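Local atomic coordinates of agarase (Pseudoalteromonas fuliginea, PDB entry 6XJ9), a protein that probably hydrolyses agarose, a galactan of red algal cell walls, at its beta-1,4 linkages, as other family 50 glycoside hydrolases do. Residues P368-T373 and H391-S396; G375-Y380 and F397-L402; N362-L367 and P721-A726; H239-L244 and L402-G407; F226-N229 and E233-G236. One frame throughout, in Å; residues are numbered along the deposited sequence. Where two conformers were deposited one is given.

Contact 1 of 5, residues P368-T373 and H391-S396; sequences PDYSDT and HGETYS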
# COMPACT_ATOMS: atom_id res chain seq x y z
N PRO A 368 -32.33 -9.54 -8.68
CA PRO A 368 -32.87 -10.18 -9.88
C PRO A 368 -34.26 -10.70 -9.56
O PRO A 368 -34.71 -10.62 -8.42
CB PRO A 368 -31.90 -11.35 -10.08
CG PRO A 368 -31.50 -11.72 -8.67
CD PRO A 368 -31.39 -10.40 -7.94
N ASP A 369 -34.96 -11.20 -10.59
CA ASP A 369 -36.20 -11.92 -10.38
C ASP A 369 -35.86 -13.41 -10.33
O ASP A 369 -34.82 -13.82 -10.83
CB ASP A 369 -37.25 -11.56 -11.44
CG ASP A 369 -37.79 -10.14 -11.29
OD1 ASP A 369 -37.71 -9.60 -10.17
OD2 ASP A 369 -38.28 -9.60 -12.30
N TYR A 370 -36.74 -14.20 -9.70
CA TYR A 370 -36.47 -15.61 -9.43
C TYR A 370 -36.29 -16.41 -10.72
O TYR A 370 -35.68 -17.47 -10.70
CB TYR A 370 -37.53 -16.22 -8.52
CG TYR A 370 -37.25 -16.10 -7.04
CD1 TYR A 370 -37.30 -14.87 -6.39
CD2 TYR A 370 -36.94 -17.21 -6.27
CE1 TYR A 370 -37.06 -14.75 -5.03
CE2 TYR A 370 -36.70 -17.11 -4.91
CZ TYR A 370 -36.75 -15.88 -4.29
OH TYR A 370 -36.52 -15.77 -2.94
N SER A 371 -36.81 -15.88 -11.84
CA SER A 371 -36.70 -16.57 -13.12
C SER A 371 -35.38 -16.25 -13.81
O SER A 371 -34.99 -16.95 -14.73
CB SER A 371 -37.89 -16.29 -14.01
OG SER A 371 -37.98 -14.90 -14.30
N ASP A 372 -34.71 -15.17 -13.37
CA ASP A 372 -33.40 -14.81 -13.91
C ASP A 372 -32.40 -15.92 -13.58
O ASP A 372 -32.57 -16.63 -12.60
CB ASP A 372 -32.89 -13.47 -13.36
CG ASP A 372 -33.75 -12.28 -13.74
OD1 ASP A 372 -34.68 -12.47 -14.55
OD2 ASP A 372 -33.49 -11.18 -13.23
N THR A 373 -31.35 -16.03 -14.40
CA THR A 373 -30.21 -16.90 -14.12
C THR A 373 -29.69 -16.64 -12.71
O THR A 373 -29.56 -17.57 -11.92
CB THR A 373 -29.12 -16.75 -15.20
OG1 THR A 373 -29.60 -17.46 -16.34
CG2 THR A 373 -27.78 -17.33 -14.80
N HIS A 391 -36.59 -13.49 10.32
CA HIS A 391 -36.40 -14.46 9.25
C HIS A 391 -36.71 -13.76 7.93
O HIS A 391 -37.38 -12.73 7.91
CB HIS A 391 -37.31 -15.68 9.46
CG HIS A 391 -38.66 -15.35 9.99
ND1 HIS A 391 -39.62 -14.70 9.24
CD2 HIS A 391 -39.23 -15.57 11.20
CE1 HIS A 391 -40.72 -14.53 9.96
NE2 HIS A 391 -40.50 -15.06 11.17
N GLY A 392 -36.23 -14.33 6.83
CA GLY A 392 -36.58 -13.77 5.54
C GLY A 392 -35.64 -14.23 4.43
O GLY A 392 -34.66 -14.94 4.66
N GLU A 393 -36.00 -13.79 3.22
CA GLU A 393 -35.25 -14.01 2.00
C GLU A 393 -33.87 -13.40 2.14
O GLU A 393 -33.69 -12.35 2.75
CB GLU A 393 -36.03 -13.34 0.87
CG GLU A 393 -35.31 -13.35 -0.46
CD GLU A 393 -36.14 -12.66 -1.52
OE1 GLU A 393 -37.04 -13.33 -2.07
OE2 GLU A 393 -35.91 -11.46 -1.77
N THR A 394 -32.88 -14.09 1.56
CA THR A 394 -31.54 -13.53 1.49
C THR A 394 -31.12 -13.48 0.02
O THR A 394 -31.72 -14.16 -0.81
CB THR A 394 -30.56 -14.34 2.35
OG1 THR A 394 -30.41 -15.60 1.70
CG2 THR A 394 -31.07 -14.56 3.77
N TYR A 395 -30.11 -12.67 -0.28
CA TYR A 395 -29.44 -12.75 -1.57
C TYR A 395 -27.93 -12.78 -1.33
O TYR A 395 -27.47 -12.21 -0.35
CB TYR A 395 -29.83 -11.59 -2.49
CG TYR A 395 -29.45 -11.84 -3.92
CD1 TYR A 395 -30.02 -12.87 -4.66
CD2 TYR A 395 -28.48 -11.07 -4.54
CE1 TYR A 395 -29.64 -13.13 -5.97
CE2 TYR A 395 -28.11 -11.29 -5.86
CZ TYR A 395 -28.69 -12.32 -6.57
OH TYR A 395 -28.30 -12.52 -7.86
N SER A 396 -27.20 -13.47 -2.21
CA SER A 396 -25.74 -13.50 -2.15
C SER A 396 -25.12 -12.81 -3.37
O SER A 396 -25.03 -13.40 -4.44
CB SER A 396 -25.23 -14.91 -2.01
OG SER A 396 -23.81 -14.90 -1.94
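Tyr370 OH donates a hydrogen bond to Glu393 OE1 at 2.6 Å, while the ring of Pro368 packs on that of Tyr395; together these contacts hold a loop containing a type I beta turn (Asp369 to Asp372) against strand 392-395 of a four-stranded antiparallel sheet. The carboxylate oxygen lies at the edge of the tyrosine ring, in its plane, but the hydroxyl reaches OE1 from 38° out of the carboxylate plane. The extended Glu393 chain, with CG anti to the backbone N (chi1 174°), carries the acid out to this meeting. At the other site the proline comes in over one face of the Tyr395 ring as a CH-pi contact, with CD 3.9 Å from the centroid, and Pro368 CG is 3.6 Å from Tyr395 CZ.

Further out, Glu393 OE1 also takes a salt bridge from Arg353 and OE2 a hydrogen bond from Thr317, so both oxygens of this buried acid are satisfied. Phe378 stacks on the Tyr370 ring, and Tyr395 OH bonds to Leu374 O. Within the turn, Asp372 N reaches Asp369 O at 2.9 Å, and Asp369 N bonds back to Asp372 OD2 at 3.0 Å, approaching from above the carboxylate plane.

Contact 2 of 5, residues G375-Y380 and F397-L402; sequences GKHFGY and FYAANL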
# COMPACT_ATOMS: atom_id res chain seq x y z
N GLY A 375 -31.11 -15.41 -10.36
CA GLY A 375 -32.17 -15.63 -9.39
C GLY A 375 -31.91 -16.84 -8.50
O GLY A 375 -32.61 -17.05 -7.51
N LYS A 376 -30.91 -17.65 -8.87
CA LYS A 376 -30.60 -18.85 -8.11
C LYS A 376 -29.84 -18.49 -6.83
O LYS A 376 -29.70 -19.32 -5.94
CB LYS A 376 -29.86 -19.87 -8.99
CG LYS A 376 -28.46 -19.48 -9.42
CD LYS A 376 -27.65 -20.65 -9.98
CE LYS A 376 -28.11 -21.11 -11.35
NZ LYS A 376 -27.92 -20.06 -12.38
N HIS A 377 -29.38 -17.23 -6.73
CA HIS A 377 -28.63 -16.77 -5.58
C HIS A 377 -29.53 -16.24 -4.47
O HIS A 377 -29.02 -15.78 -3.45
CB HIS A 377 -27.48 -15.84 -6.00
CG HIS A 377 -26.65 -16.50 -7.05
ND1 HIS A 377 -26.00 -17.69 -6.82
CD2 HIS A 377 -26.46 -16.20 -8.36
CE1 HIS A 377 -25.39 -18.07 -7.92
NE2 HIS A 377 -25.67 -17.18 -8.88
N PHE A 378 -30.85 -16.32 -4.65
CA PHE A 378 -31.76 -16.11 -3.53
C PHE A 378 -31.66 -17.30 -2.59
O PHE A 378 -31.47 -18.44 -3.01
CB PHE A 378 -33.21 -15.91 -3.99
CG PHE A 378 -33.55 -14.55 -4.54
CD1 PHE A 378 -33.64 -13.44 -3.70
CD2 PHE A 378 -33.82 -14.36 -5.89
CE1 PHE A 378 -33.95 -12.18 -4.20
CE2 PHE A 378 -34.13 -13.11 -6.39
CZ PHE A 378 -34.19 -12.02 -5.54
N GLY A 379 -31.78 -17.02 -1.29
CA GLY A 379 -31.84 -18.05 -0.26
C GLY A 379 -32.88 -17.67 0.79
O GLY A 379 -33.74 -16.84 0.52
N TYR A 380 -32.77 -18.29 1.97
CA TYR A 380 -33.68 -18.01 3.07
C TYR A 380 -32.98 -18.28 4.40
O TYR A 380 -32.22 -19.23 4.53
CB TYR A 380 -34.97 -18.82 2.95
CG TYR A 380 -36.04 -18.29 3.87
CD1 TYR A 380 -36.89 -17.27 3.47
CD2 TYR A 380 -36.16 -18.76 5.17
CE1 TYR A 380 -37.85 -16.75 4.32
CE2 TYR A 380 -37.10 -18.25 6.04
CZ TYR A 380 -37.95 -17.24 5.61
OH TYR A 380 -38.88 -16.74 6.46
N PHE A 397 -24.66 -11.56 -3.19
CA PHE A 397 -24.04 -10.85 -4.30
C PHE A 397 -22.69 -11.48 -4.65
O PHE A 397 -22.28 -11.46 -5.81
CB PHE A 397 -23.96 -9.34 -4.02
CG PHE A 397 -25.29 -8.62 -4.01
CD1 PHE A 397 -25.88 -8.19 -5.18
CD2 PHE A 397 -25.94 -8.37 -2.81
CE1 PHE A 397 -27.10 -7.53 -5.16
CE2 PHE A 397 -27.16 -7.71 -2.78
CZ PHE A 397 -27.74 -7.29 -3.95
N TYR A 398 -22.00 -12.04 -3.64
CA TYR A 398 -20.73 -12.70 -3.93
C TYR A 398 -20.96 -13.90 -4.84
O TYR A 398 -20.25 -14.04 -5.84
CB TYR A 398 -19.94 -13.06 -2.67
CG TYR A 398 -18.64 -13.75 -3.00
CD1 TYR A 398 -17.56 -13.04 -3.51
CD2 TYR A 398 -18.50 -15.12 -2.86
CE1 TYR A 398 -16.37 -13.67 -3.84
CE2 TYR A 398 -17.33 -15.78 -3.19
CZ TYR A 398 -16.26 -15.05 -3.68
OH TYR A 398 -15.08 -15.67 -4.00
N ALA A 399 -21.94 -14.75 -4.52
CA ALA A 399 -22.22 -15.92 -5.34
C ALA A 399 -22.69 -15.49 -6.74
O ALA A 399 -22.30 -16.10 -7.73
CB ALA A 399 -23.25 -16.80 -4.67
N ALA A 400 -23.54 -14.45 -6.81
CA ALA A 400 -23.95 -13.92 -8.11
C ALA A 400 -22.72 -13.53 -8.94
O ALA A 400 -22.63 -13.87 -10.13
CB ALA A 400 -24.91 -12.77 -7.93
N ASN A 401 -21.76 -12.86 -8.30
CA ASN A 401 -20.53 -12.44 -8.95
C ASN A 401 -19.73 -13.64 -9.46
O ASN A 401 -19.11 -13.55 -10.53
CB ASN A 401 -19.72 -11.49 -8.07
CG ASN A 401 -20.41 -10.15 -7.95
OD1 ASN A 401 -21.20 -9.76 -8.82
ND2 ASN A 401 -20.11 -9.43 -6.87
N LEU A 402 -19.74 -14.74 -8.70
CA LEU A 402 -19.02 -15.95 -9.09
C LEU A 402 -19.59 -16.51 -10.38
O LEU A 402 -18.84 -16.99 -11.24
CB LEU A 402 -19.13 -17.00 -7.98
CG LEU A 402 -18.33 -16.77 -6.70
CD1 LEU A 402 -18.40 -18.01 -5.82
CD2 LEU A 402 -16.87 -16.43 -7.01
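The imidazole of His377 lies flat against the Ala399-Ala400 peptide, at the point where a 3-10 turn leading into edge strand 378-381 meets the first turns of helix 397-406. The packing is van der Waals in character. Ala399 C sits over the centre of the ring, 3.9 Å above its plane, with Ala400 N over the same face nearer the rim. The closest approach is His377 CD2 to Ala400 CA, 3.4 Å. The two methyls come in beside different ring atoms: Ala399 CB is 3.6 Å from His377 ND1, and Ala400 CB is 3.8 Å from CD2. Small residues at both helix positions let the ring settle directly on the backbone. The imidazole projects toward the helix because CG stands beside the backbone N and anti to the carbonyl carbon (chi1 -53°).

Polar contacts fix the rest. His377 NE2 is hydrogen-bonded to Glu403 OE1 one turn further along the helix, and the other oxygen of that acid forms a salt bridge with Lys376 NZ, so a single carboxylate is shared by two consecutive residues of the turn. Just before the helix, Ser396 pairs with the His377 backbone, and its OG caps Ala399 N. The imidazole is also covered from behind by its neighbour in sequence: Lys376 CG stands 3.6 Å above the face opposite the helix, offset toward the rim.

Contact 3 of 5, residues N362-L367 and P721-A726; sequences NLFEWL and PITGRA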
# COMPACT_ATOMS: atom_id res chain seq x y z
N ASN A 362 -35.15 -1.19 0.30
CA ASN A 362 -34.70 0.04 -0.35
C ASN A 362 -33.18 0.21 -0.31
O ASN A 362 -32.65 1.13 -0.95
CB ASN A 362 -35.46 1.26 0.18
CG ASN A 362 -36.88 1.30 -0.34
OD1 ASN A 362 -37.12 1.10 -1.53
ND2 ASN A 362 -37.84 1.55 0.55
N LEU A 363 -32.48 -0.68 0.41
CA LEU A 363 -31.03 -0.67 0.42
C LEU A 363 -30.47 -0.90 -0.98
O LEU A 363 -29.41 -0.39 -1.31
CB LEU A 363 -30.50 -1.78 1.35
CG LEU A 363 -30.85 -1.68 2.83
CD1 LEU A 363 -30.58 -3.02 3.50
CD2 LEU A 363 -30.07 -0.57 3.53
N PHE A 364 -31.19 -1.69 -1.79
CA PHE A 364 -30.65 -2.33 -2.99
C PHE A 364 -31.08 -1.61 -4.27
O PHE A 364 -32.28 -1.42 -4.50
CB PHE A 364 -31.08 -3.80 -3.00
CG PHE A 364 -30.65 -4.58 -1.78
CD1 PHE A 364 -29.31 -4.88 -1.56
CD2 PHE A 364 -31.58 -4.99 -0.84
CE1 PHE A 364 -28.91 -5.58 -0.43
CE2 PHE A 364 -31.19 -5.69 0.30
CZ PHE A 364 -29.85 -5.98 0.50
N GLU A 365 -30.10 -1.24 -5.11
CA GLU A 365 -30.35 -0.71 -6.45
C GLU A 365 -31.00 -1.78 -7.33
O GLU A 365 -31.80 -1.44 -8.20
CB GLU A 365 -29.09 -0.21 -7.14
CG GLU A 365 -28.71 1.21 -6.78
CD GLU A 365 -27.50 1.83 -7.47
OE1 GLU A 365 -26.67 1.08 -8.06
OE2 GLU A 365 -27.36 3.06 -7.39
N TRP A 366 -30.63 -3.06 -7.12
CA TRP A 366 -31.02 -4.15 -8.00
C TRP A 366 -31.03 -5.47 -7.22
O TRP A 366 -30.08 -5.79 -6.52
CB TRP A 366 -30.07 -4.24 -9.21
CG TRP A 366 -30.16 -5.49 -10.04
CD1 TRP A 366 -30.93 -5.67 -11.16
CD2 TRP A 366 -29.45 -6.72 -9.84
NE1 TRP A 366 -30.74 -6.93 -11.67
CE2 TRP A 366 -29.85 -7.60 -10.88
CE3 TRP A 366 -28.52 -7.19 -8.89
CZ2 TRP A 366 -29.35 -8.90 -10.98
CZ3 TRP A 366 -28.03 -8.47 -9.00
CH2 TRP A 366 -28.44 -9.32 -10.04
N LEU A 367 -32.13 -6.21 -7.36
CA LEU A 367 -32.18 -7.63 -7.08
C LEU A 367 -32.72 -8.29 -8.34
O LEU A 367 -33.49 -7.66 -9.06
CB LEU A 367 -33.14 -7.87 -5.90
CG LEU A 367 -32.64 -7.42 -4.53
CD1 LEU A 367 -33.70 -7.70 -3.47
CD2 LEU A 367 -31.33 -8.13 -4.18
N PRO A 721 -21.24 -9.06 3.64
CA PRO A 721 -22.11 -8.18 2.86
C PRO A 721 -22.10 -6.77 3.44
O PRO A 721 -22.03 -6.59 4.66
CB PRO A 721 -23.50 -8.82 2.99
CG PRO A 721 -23.17 -10.29 3.17
CD PRO A 721 -21.91 -10.32 4.01
N ILE A 722 -22.17 -5.78 2.55
CA ILE A 722 -22.14 -4.39 2.98
C ILE A 722 -23.38 -4.08 3.82
O ILE A 722 -23.33 -3.20 4.68
CB ILE A 722 -21.97 -3.44 1.77
CG1 ILE A 722 -21.83 -1.97 2.20
CG2 ILE A 722 -23.08 -3.63 0.76
CD1 ILE A 722 -21.47 -1.03 1.06
N THR A 723 -24.47 -4.83 3.60
CA THR A 723 -25.73 -4.61 4.30
C THR A 723 -25.94 -5.64 5.41
O THR A 723 -27.06 -5.82 5.90
CB THR A 723 -26.89 -4.63 3.30
OG1 THR A 723 -26.67 -5.82 2.55
CG2 THR A 723 -26.88 -3.41 2.39
N GLY A 724 -24.86 -6.31 5.81
CA GLY A 724 -24.91 -7.21 6.95
C GLY A 724 -25.07 -8.66 6.51
O GLY A 724 -25.89 -8.96 5.65
N ARG A 725 -24.26 -9.54 7.10
CA ARG A 725 -24.56 -10.96 6.98
C ARG A 725 -25.93 -11.21 7.62
O ARG A 725 -26.26 -10.57 8.62
CB ARG A 725 -23.43 -11.81 7.56
CG ARG A 725 -23.39 -11.84 9.08
CD ARG A 725 -22.25 -12.69 9.58
NE ARG A 725 -22.30 -12.87 11.02
CZ ARG A 725 -21.37 -13.51 11.71
NH1 ARG A 725 -20.32 -14.02 11.09
NH2 ARG A 725 -21.48 -13.62 13.02
N ALA A 726 -26.71 -12.12 7.02
CA ALA A 726 -28.09 -12.42 7.36
C ALA A 726 -28.29 -12.72 8.85
O ALA A 726 -29.27 -12.28 9.45
CB ALA A 726 -28.58 -13.57 6.51
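Thr723 meets Leu363 and Phe364 with its two branches, joining the loop after helix 358-361 to a type I beta turn (Pro721 to Gly724) in the loop that follows strand 709-714, a parallel strand of a sheet consistent with the (beta/alpha)8 barrel of clan GH-A enzymes. The apolar contact is made by the methyl: Thr723 CG2 lies 3.9 Å from Leu363 CD1, the two side chains passing each other in opposite directions. The same methyl approaches Phe364 CE1 at 4.1 Å.

The hydroxyl has a double role. Thr723 OG1 approaches the phenyl obliquely, 3.7 Å from Phe364 CE1, yet its hydrogen bond is to Thr315 OG1 on the neighbouring strand 315-320. With OG1 between the backbone N and the carbonyl carbon (chi1 50°), CG2 stands anti to that carbon, on the Leu363 side. An alanine here is likely to leave Thr315 OG1 without this mate and open a gap beside Leu363 CD1.

A backbone bond closes the turn, Gly724 N to Pro721 O at 3.1 Å, and the Arg360 side chain donates through NH1 to Thr723 O. On the facing loop the phenyl is steadied by its predecessor, with Leu363 CB 4.0 Å above the centre of the Phe364 ring.

Contact 4 of 5, residues H239-L244 and L402-G407; sequences HSEAEL and LERKYG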
# COMPACT_ATOMS: atom_id res chain seq x y z
N HIS A 239 -17.03 -1.49 -12.20
CA HIS A 239 -18.03 -0.65 -12.84
C HIS A 239 -18.83 -1.40 -13.90
O HIS A 239 -19.96 -1.01 -14.20
CB HIS A 239 -17.42 0.67 -13.34
CG HIS A 239 -17.07 1.59 -12.23
ND1 HIS A 239 -18.04 2.25 -11.49
CD2 HIS A 239 -15.88 1.97 -11.71
CE1 HIS A 239 -17.47 3.00 -10.58
NE2 HIS A 239 -16.14 2.85 -10.69
N SER A 240 -18.26 -2.47 -14.45
CA SER A 240 -18.98 -3.24 -15.46
C SER A 240 -18.65 -4.72 -15.31
O SER A 240 -17.54 -5.08 -14.90
CB SER A 240 -18.68 -2.75 -16.86
OG SER A 240 -17.31 -2.97 -17.19
N GLU A 241 -19.62 -5.56 -15.68
CA GLU A 241 -19.49 -7.01 -15.65
C GLU A 241 -18.22 -7.47 -16.38
O GLU A 241 -17.62 -8.46 -15.97
CB GLU A 241 -20.75 -7.65 -16.22
CG GLU A 241 -20.71 -9.16 -16.21
CD GLU A 241 -22.09 -9.79 -16.30
OE1 GLU A 241 -23.05 -9.19 -15.78
OE2 GLU A 241 -22.19 -10.89 -16.89
N ALA A 242 -17.83 -6.75 -17.45
CA ALA A 242 -16.69 -7.13 -18.28
C ALA A 242 -15.39 -7.12 -17.48
O ALA A 242 -14.43 -7.80 -17.84
CB ALA A 242 -16.59 -6.22 -19.49
N GLU A 243 -15.36 -6.32 -16.41
CA GLU A 243 -14.15 -6.22 -15.60
C GLU A 243 -13.91 -7.54 -14.87
O GLU A 243 -12.76 -7.88 -14.60
CB GLU A 243 -14.27 -5.06 -14.61
CG GLU A 243 -14.34 -3.70 -15.26
CD GLU A 243 -14.21 -2.56 -14.26
OE1 GLU A 243 -13.08 -2.28 -13.84
OE2 GLU A 243 -15.24 -1.96 -13.91
N LEU A 244 -14.99 -8.25 -14.54
CA LEU A 244 -14.93 -9.54 -13.86
C LEU A 244 -14.22 -10.56 -14.76
O LEU A 244 -13.34 -11.28 -14.30
CB LEU A 244 -16.35 -10.03 -13.52
CG LEU A 244 -17.22 -9.15 -12.62
CD1 LEU A 244 -18.50 -9.89 -12.22
CD2 LEU A 244 -16.47 -8.71 -11.37
N LEU A 402 -19.74 -14.74 -8.70
CA LEU A 402 -19.02 -15.95 -9.09
C LEU A 402 -19.59 -16.51 -10.38
O LEU A 402 -18.84 -16.99 -11.24
CB LEU A 402 -19.13 -17.00 -7.98
CG LEU A 402 -18.33 -16.77 -6.70
CD1 LEU A 402 -18.40 -18.01 -5.82
CD2 LEU A 402 -16.87 -16.43 -7.01
N GLU A 403 -20.92 -16.51 -10.49
CA GLU A 403 -21.57 -17.05 -11.68
C GLU A 403 -21.35 -16.11 -12.86
O GLU A 403 -21.13 -16.56 -13.98
CB GLU A 403 -23.05 -17.30 -11.42
CG GLU A 403 -23.73 -17.97 -12.61
CD GLU A 403 -25.17 -18.39 -12.36
OE1 GLU A 403 -25.75 -17.95 -11.35
OE2 GLU A 403 -25.70 -19.15 -13.18
N ARG A 404 -21.39 -14.79 -12.59
CA ARG A 404 -21.10 -13.81 -13.62
C ARG A 404 -19.67 -14.01 -14.13
O ARG A 404 -19.40 -13.90 -15.32
CB ARG A 404 -21.31 -12.38 -13.09
CG ARG A 404 -22.77 -11.93 -13.07
CD ARG A 404 -22.92 -10.43 -12.91
NE ARG A 404 -23.03 -10.11 -11.50
CZ ARG A 404 -23.97 -9.38 -10.91
NH1 ARG A 404 -24.93 -8.78 -11.60
NH2 ARG A 404 -23.92 -9.22 -9.60
N LYS A 405 -18.76 -14.33 -13.20
CA LYS A 405 -17.33 -14.31 -13.48
C LYS A 405 -16.89 -15.63 -14.10
O LYS A 405 -16.04 -15.63 -15.00
CB LYS A 405 -16.54 -14.03 -12.20
CG LYS A 405 -15.04 -13.83 -12.38
CD LYS A 405 -14.40 -13.35 -11.09
CE LYS A 405 -12.90 -13.18 -11.17
NZ LYS A 405 -12.38 -12.62 -9.89
N TYR A 406 -17.44 -16.73 -13.59
CA TYR A 406 -16.91 -18.06 -13.85
C TYR A 406 -17.97 -18.97 -14.45
O TYR A 406 -17.73 -20.15 -14.69
CB TYR A 406 -16.49 -18.72 -12.53
CG TYR A 406 -15.34 -18.07 -11.78
CD1 TYR A 406 -14.05 -18.09 -12.29
CD2 TYR A 406 -15.54 -17.48 -10.54
CE1 TYR A 406 -12.99 -17.51 -11.60
CE2 TYR A 406 -14.49 -16.90 -9.84
CZ TYR A 406 -13.21 -16.92 -10.36
OH TYR A 406 -12.17 -16.36 -9.68
N GLY A 407 -19.18 -18.43 -14.65
CA GLY A 407 -20.30 -19.29 -15.02
C GLY A 407 -20.75 -19.09 -16.47
O GLY A 407 -21.83 -19.56 -16.83
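Glu243 OE2 accepts from Ser240 N at 3.1 Å, through its anti lone pair, at the entry to helix 242-252; His239 N also points at this oxygen, but so closely that the bond is doubtful in detail. Leu244 on that helix and Glu241 just ahead of it reach Arg404 and Lys405 near the end of helix 397-406.

Across the contact itself the packing is mostly aliphatic. Leu244 CD1 rests against Arg404 CB at 3.9 Å, and Leu244 O faces the methylenes of Lys405, with CG 3.6 Å away. Glu241, extended and exposed to solvent, crosses the arginine chain at about a right angle. Its OE1 lies 3.1 Å from Arg404 CD and at the edge of the guanidinium, near its plane, but 4.4 Å from NE, too far for a salt bridge.

A bend at chi3 (-92°) turns the guanidinium toward Glu225 O and Asn401 OD1, both of which Arg404 NH2 meets in hydrogen bonds. Lys405, fully extended, lays CG over the centre of the Tyr406 ring and carries NZ to a salt bridge with Asp741 OD2, which also receives Tyr406 OH. Both cations therefore offer their hydrocarbon stems to segment 239-244 and spend their charged ends elsewhere: Glu241 packs closely on the arginine methylenes while its charge probably acts on Arg404 only at longer range, and Leu244 has the largest share of the packing.

Contact 5 of 5, residues F226-N229 and E233-G236; sequences FGQN and EFAG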
# COMPACT_ATOMS: atom_id res chain seq x y z
N PHE A 226 -23.51 -5.27 -8.03
CA PHE A 226 -22.39 -6.16 -7.73
C PHE A 226 -22.26 -6.38 -6.22
O PHE A 226 -21.35 -7.08 -5.76
CB PHE A 226 -21.09 -5.62 -8.31
CG PHE A 226 -21.08 -5.45 -9.81
CD1 PHE A 226 -21.12 -6.55 -10.66
CD2 PHE A 226 -21.07 -4.18 -10.38
CE1 PHE A 226 -21.12 -6.39 -12.04
CE2 PHE A 226 -21.08 -4.02 -11.76
CZ PHE A 226 -21.11 -5.12 -12.59
N GLY A 227 -23.18 -5.77 -5.46
CA GLY A 227 -23.15 -5.81 -4.01
C GLY A 227 -22.13 -4.84 -3.42
O GLY A 227 -21.69 -5.02 -2.29
N GLN A 228 -21.78 -3.80 -4.20
CA GLN A 228 -20.78 -2.83 -3.80
C GLN A 228 -21.46 -1.58 -3.25
O GLN A 228 -22.66 -1.39 -3.43
CB GLN A 228 -19.86 -2.46 -4.97
CG GLN A 228 -19.16 -3.64 -5.63
CD GLN A 228 -18.33 -3.17 -6.80
OE1 GLN A 228 -17.11 -3.36 -6.85
NE2 GLN A 228 -18.97 -2.51 -7.75
N ASN A 229 -20.68 -0.75 -2.55
CA ASN A 229 -21.06 0.58 -2.15
C ASN A 229 -21.37 1.36 -3.43
O ASN A 229 -20.47 1.63 -4.22
CB ASN A 229 -19.91 1.22 -1.36
CG ASN A 229 -20.22 2.56 -0.74
OD1 ASN A 229 -20.93 3.37 -1.32
ND2 ASN A 229 -19.63 2.83 0.42
N GLU A 233 -17.00 5.93 -4.51
CA GLU A 233 -15.90 5.35 -5.27
C GLU A 233 -14.86 4.82 -4.29
O GLU A 233 -14.54 5.48 -3.31
CB GLU A 233 -15.30 6.40 -6.21
CG GLU A 233 -14.35 5.84 -7.25
CD GLU A 233 -14.96 4.84 -8.21
OE1 GLU A 233 -16.14 5.00 -8.59
OE2 GLU A 233 -14.26 3.88 -8.57
N PHE A 234 -14.34 3.61 -4.55
CA PHE A 234 -13.32 3.04 -3.69
C PHE A 234 -12.35 2.26 -4.56
O PHE A 234 -12.73 1.82 -5.65
CB PHE A 234 -13.94 2.17 -2.58
CG PHE A 234 -14.87 1.08 -3.06
CD1 PHE A 234 -16.22 1.33 -3.25
CD2 PHE A 234 -14.38 -0.19 -3.36
CE1 PHE A 234 -17.07 0.33 -3.71
CE2 PHE A 234 -15.23 -1.18 -3.82
CZ PHE A 234 -16.58 -0.92 -3.99
N ALA A 235 -11.11 2.09 -4.08
CA ALA A 235 -10.08 1.34 -4.78
C ALA A 235 -10.54 -0.10 -4.99
O ALA A 235 -10.91 -0.79 -4.03
CB ALA A 235 -8.79 1.40 -3.99
N GLY A 236 -10.53 -0.56 -6.25
CA GLY A 236 -10.98 -1.90 -6.60
C GLY A 236 -12.48 -2.01 -6.90
O GLY A 236 -13.00 -3.11 -7.11
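The ring of Phe234 pushes edge-on into the notch between Gln228 and Asn229, the tight part of the contact. Its CZ lies 3.8 Å from Gln228 CB, and CE1 is 3.7 Å from Asn229 O, an oxygen that also accepts from Lys237 NZ; both partners sit at the ring edge, near its plane. Asn229 CB, 3.8 Å from CE1, completes the notch. The amide of Gln228 stands almost perpendicular to the ring (planes 80° apart). The ring is placed there with CG between the backbone N and carbonyl carbon (chi1 55°).

Both segments belong to the loop from strand 199-210, the last strand of the N-terminal beta-rich region with its agarase CBM-like domain, to helix 242-252, and Phe234 packs back on residues a few positions earlier. Amide groups brace the notch: Gln228 NE2 bonds to Val238 O, and Asn229 ND2 to Gln232 OE1 and Gly677 O. A serine in place of Phe234 would probably open a gap against Gln228 CB and Asn229 CB.

Toward solvent the fit is looser. Gly236 O comes no nearer than 4.1 Å to Gln228 OE1, and exposed Glu233 points away from 226-229, packing near Thr100 of the second subunit and accepting from His239 NE2 through OE2.

Overall arrangement
Along the chain, contact 5 closes first, within the loop between strand 199-210 and helix 242-252; contact 4 then opens, and its loop encloses contacts 1 and 2, whose segments alternate. Contact 3, opened at 362-367, also encloses both but crosses contact 4 and reaches furthest in sequence, to 721-726. Contacts 1 and 2 have centres about 7 Å apart and share the antiparallel sheet through strands 378-381 and 392-395, while contacts 2 and 4, with centres about 13 Å apart, both use helix 397-406 and share Leu402. Phe397 packs against both Phe364 and Gly227. This helix thus sits amid an almost continuous cluster joining the first loop, the small sheet and the loop after strand 709-714.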